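Side-chain contact in farnesyl pyrophosphate synthetase (Staphylococcus aureus, PDB 5H9D), which probably builds heptaprenyl diphosphate by chain elongation of prenyl diphosphates, a magnesium-dependent reaction of the FPP/GGPP synthase family: residues A[293-298]-A[306-311]. Residues are numbered along the deposited sequence; the frame is centred on the assembly and turned at random.
Sequences NLISEL and LLLSLT
Ile295 and Leu308 bring the two backbones closest, their CA atoms 6.8 Å apart, where the last turn of helix 276-296 meets helix 302-315, running roughly antiparallel to it; Glu297 is the first residue to leave helical geometry. Beta-branched Ile295 serves separate partners: chi1 of -65° puts CG1 beside the backbone N and leaves CG2 anti to it. CG2 rests 3.7 Å from Leu308 CG, the two side chains passing in opposite directions, and also meets Leu307 CD2. The other branch carries CD1 to 4.0 Å from Leu307 CG and onward, tip to tip, to Thr311 CB and CG2. The forked leucines thus offer Ile295 both CG and methyls. Threonine suits this buried spot because its methyl joins the apolar surface while OG1 donates to Leu307 O, 2.8 Å away and 46° out of the carbonyl plane. The same oxygen takes the N-H of Thr311, so two donors of one residue grip it. Leu298 extends the apolar surface, its side chain crossing that of Leu307 at about a right angle. Helices 276-296 and 302-315 form a helical hairpin of the all-helical polyprenyl synthetase fold; Lys304 NZ hydrogen-bonds to Ser296 O and Leu298 O, helix 188-215 packs on Ile295 and Thr311, and helix 43-51 on Leu307.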
ATOM      1  N   ASN A 293      29.465   1.693  -1.744  1.00 66.67           N
ATOM      2  CA  ASN A 293      30.410   1.083  -2.666  1.00 68.86           C
ATOM      3  C   ASN A 293      29.857   1.199  -4.092  1.00 68.13           C
ATOM      4  O   ASN A 293      30.547   1.649  -5.010  1.00 70.45           O
ATOM      5  CB  ASN A 293      30.648  -0.396  -2.300  1.00 70.49           C
ATOM      6  CG  ASN A 293      31.420  -1.149  -3.378  1.00 72.84           C
ATOM      7  OD1 ASN A 293      32.538  -0.762  -3.749  1.00 74.13           O
ATOM      8  ND2 ASN A 293      30.824  -2.221  -3.893  1.00 72.81           N
ATOM      9  N   LEU A 294      28.606   0.799  -4.262  1.00 66.27           N
ATOM     10  CA  LEU A 294      27.942   0.847  -5.556  1.00 64.14           C
ATOM     11  C   LEU A 294      27.685   2.264  -6.056  1.00 63.99           C
ATOM     12  O   LEU A 294      27.572   2.483  -7.259  1.00 64.49           O
ATOM     13  CB  LEU A 294      26.604   0.111  -5.474  1.00 61.64           C
ATOM     14  CG  LEU A 294      26.616  -1.414  -5.442  1.00 60.93           C
ATOM     15  CD1 LEU A 294      25.211  -1.909  -5.240  1.00 57.73           C
ATOM     16  CD2 LEU A 294      27.161  -1.954  -6.759  1.00 60.69           C
ATOM     17  N   ILE A 295      27.584   3.227  -5.149  1.00 62.49           N
ATOM     18  CA  ILE A 295      27.279   4.574  -5.587  1.00 63.45           C
ATOM     19  C   ILE A 295      28.529   5.125  -6.234  1.00 65.20           C
ATOM     20  O   ILE A 295      28.485   5.929  -7.178  1.00 66.89           O
ATOM     21  CB  ILE A 295      26.796   5.484  -4.388  1.00 61.35           C
ATOM     22  CG1 ILE A 295      25.471   4.957  -3.836  1.00 60.66           C
ATOM     23  CG2 ILE A 295      26.595   6.941  -4.851  1.00 60.08           C
ATOM     24  CD1 ILE A 295      24.977   5.682  -2.613  1.00 59.63           C
ATOM     25  N   SER A 296      29.654   4.653  -5.730  1.00 66.35           N
ATOM     26  CA  SER A 296      30.945   5.085  -6.218  1.00 66.93           C
ATOM     27  C   SER A 296      31.155   4.595  -7.625  1.00 66.36           C
ATOM     28  O   SER A 296      31.626   5.329  -8.473  1.00 67.36           O
ATOM     29  CB  SER A 296      32.014   4.566  -5.286  1.00 67.71           C
ATOM     30  OG  SER A 296      31.753   5.058  -3.982  1.00 72.19           O
ATOM     31  N   GLU A 297      30.768   3.359  -7.880  1.00 65.60           N
ATOM     32  CA  GLU A 297      30.904   2.803  -9.205  1.00 66.09           C
ATOM     33  C   GLU A 297      30.029   3.515 -10.249  1.00 66.43           C
ATOM     34  O   GLU A 297      29.898   3.049 -11.380  1.00 67.42           O
ATOM     35  CB  GLU A 297      30.595   1.308  -9.143  1.00 67.90           C
ATOM     36  CG  GLU A 297      31.664   0.522  -8.378  1.00 71.54           C
ATOM     37  CD  GLU A 297      31.253  -0.906  -8.021  1.00 75.57           C
ATOM     38  OE1 GLU A 297      30.566  -1.579  -8.839  1.00 76.07           O
ATOM     39  OE2 GLU A 297      31.644  -1.362  -6.916  1.00 77.51           O
ATOM     40  N   LEU A 298      29.431   4.645  -9.878  1.00 66.19           N
ATOM     41  CA  LEU A 298      28.587   5.411 -10.802  1.00 66.75           C
ATOM     42  C   LEU A 298      29.325   6.674 -11.289  1.00 68.89           C
ATOM     43  O   LEU A 298      30.185   7.205 -10.589  1.00 69.15           O
ATOM     44  CB  LEU A 298      27.278   5.845 -10.119  1.00 64.71           C
ATOM     45  CG  LEU A 298      26.070   4.900  -9.955  1.00 64.28           C
ATOM     46  CD1 LEU A 298      25.112   5.478  -8.922  1.00 60.23           C
ATOM     47  CD2 LEU A 298      25.350   4.700 -11.299  1.00 60.67           C
ATOM     48  N   LEU A 306      24.968  14.011  -4.722  1.00 64.18           N
ATOM     49  CA  LEU A 306      23.742  14.152  -3.945  1.00 63.17           C
ATOM     50  C   LEU A 306      23.309  12.835  -3.362  1.00 61.36           C
ATOM     51  O   LEU A 306      22.882  12.775  -2.231  1.00 61.21           O
ATOM     52  CB  LEU A 306      22.629  14.761  -4.809  1.00 64.95           C
ATOM     53  CG  LEU A 306      22.750  16.289  -5.018  1.00 65.17           C
ATOM     54  CD1 LEU A 306      21.819  16.774  -6.115  1.00 63.57           C
ATOM     55  CD2 LEU A 306      22.445  16.987  -3.708  1.00 65.21           C
ATOM     56  N   LEU A 307      23.438  11.773  -4.137  1.00 61.44           N
ATOM     57  CA  LEU A 307      23.080  10.448  -3.661  1.00 61.25           C
ATOM     58  C   LEU A 307      24.055  10.095  -2.533  1.00 62.15           C
ATOM     59  O   LEU A 307      23.620   9.633  -1.482  1.00 63.22           O
ATOM     60  CB  LEU A 307      23.167   9.452  -4.820  1.00 59.74           C
ATOM     61  CG  LEU A 307      22.579   8.042  -4.787  1.00 57.69           C
ATOM     62  CD1 LEU A 307      21.134   8.055  -4.408  1.00 53.22           C
ATOM     63  CD2 LEU A 307      22.758   7.432  -6.187  1.00 56.92           C
ATOM     64  N   LEU A 308      25.357  10.330  -2.741  1.00 62.54           N
ATOM     65  CA  LEU A 308      26.375  10.056  -1.715  1.00 64.29           C
ATOM     66  C   LEU A 308      26.032  10.806  -0.429  1.00 65.48           C
ATOM     67  O   LEU A 308      26.073  10.249   0.666  1.00 65.38           O
ATOM     68  CB  LEU A 308      27.773  10.481  -2.186  1.00 63.65           C
ATOM     69  CG  LEU A 308      28.565   9.505  -3.066  1.00 64.11           C
ATOM     70  CD1 LEU A 308      29.497  10.290  -3.987  1.00 65.38           C
ATOM     71  CD2 LEU A 308      29.351   8.553  -2.216  1.00 62.69           C
ATOM     72  N   SER A 309      25.696  12.079  -0.581  1.00 66.88           N
ATOM     73  CA  SER A 309      25.305  12.917   0.543  1.00 67.60           C
ATOM     74  C   SER A 309      24.033  12.384   1.227  1.00 68.40           C
ATOM     75  O   SER A 309      23.999  12.200   2.439  1.00 69.15           O
ATOM     76  CB  SER A 309      25.060  14.336   0.046  1.00 66.40           C
ATOM     77  OG  SER A 309      24.612  15.158   1.100  1.00 68.07           O
ATOM     78  N   LEU A 310      22.985  12.147   0.446  1.00 69.01           N
ATOM     79  CA  LEU A 310      21.736  11.641   0.991  1.00 70.09           C
ATOM     80  C   LEU A 310      21.923  10.255   1.619  1.00 70.21           C
ATOM     81  O   LEU A 310      21.376   9.968   2.671  1.00 70.20           O
ATOM     82  CB  LEU A 310      20.654  11.585  -0.098  1.00 70.28           C
ATOM     83  CG  LEU A 310      19.294  10.977   0.312  1.00 73.25           C
ATOM     84  CD1 LEU A 310      18.636  11.834   1.401  1.00 71.86           C
ATOM     85  CD2 LEU A 310      18.368  10.877  -0.902  1.00 72.89           C
ATOM     86  N   THR A 311      22.691   9.390   0.978  1.00 70.47           N
ATOM     87  CA  THR A 311      22.917   8.062   1.535  1.00 71.93           C
ATOM     88  C   THR A 311      23.724   8.125   2.839  1.00 75.18           C
ATOM     89  O   THR A 311      23.747   7.157   3.611  1.00 74.56           O
ATOM     90  CB  THR A 311      23.691   7.174   0.555  1.00 69.83           C
ATOM     91  OG1 THR A 311      22.953   7.078  -0.658  1.00 70.57           O
ATOM     92  CG2 THR A 311      23.917   5.780   1.131  1.00 66.76           C
TER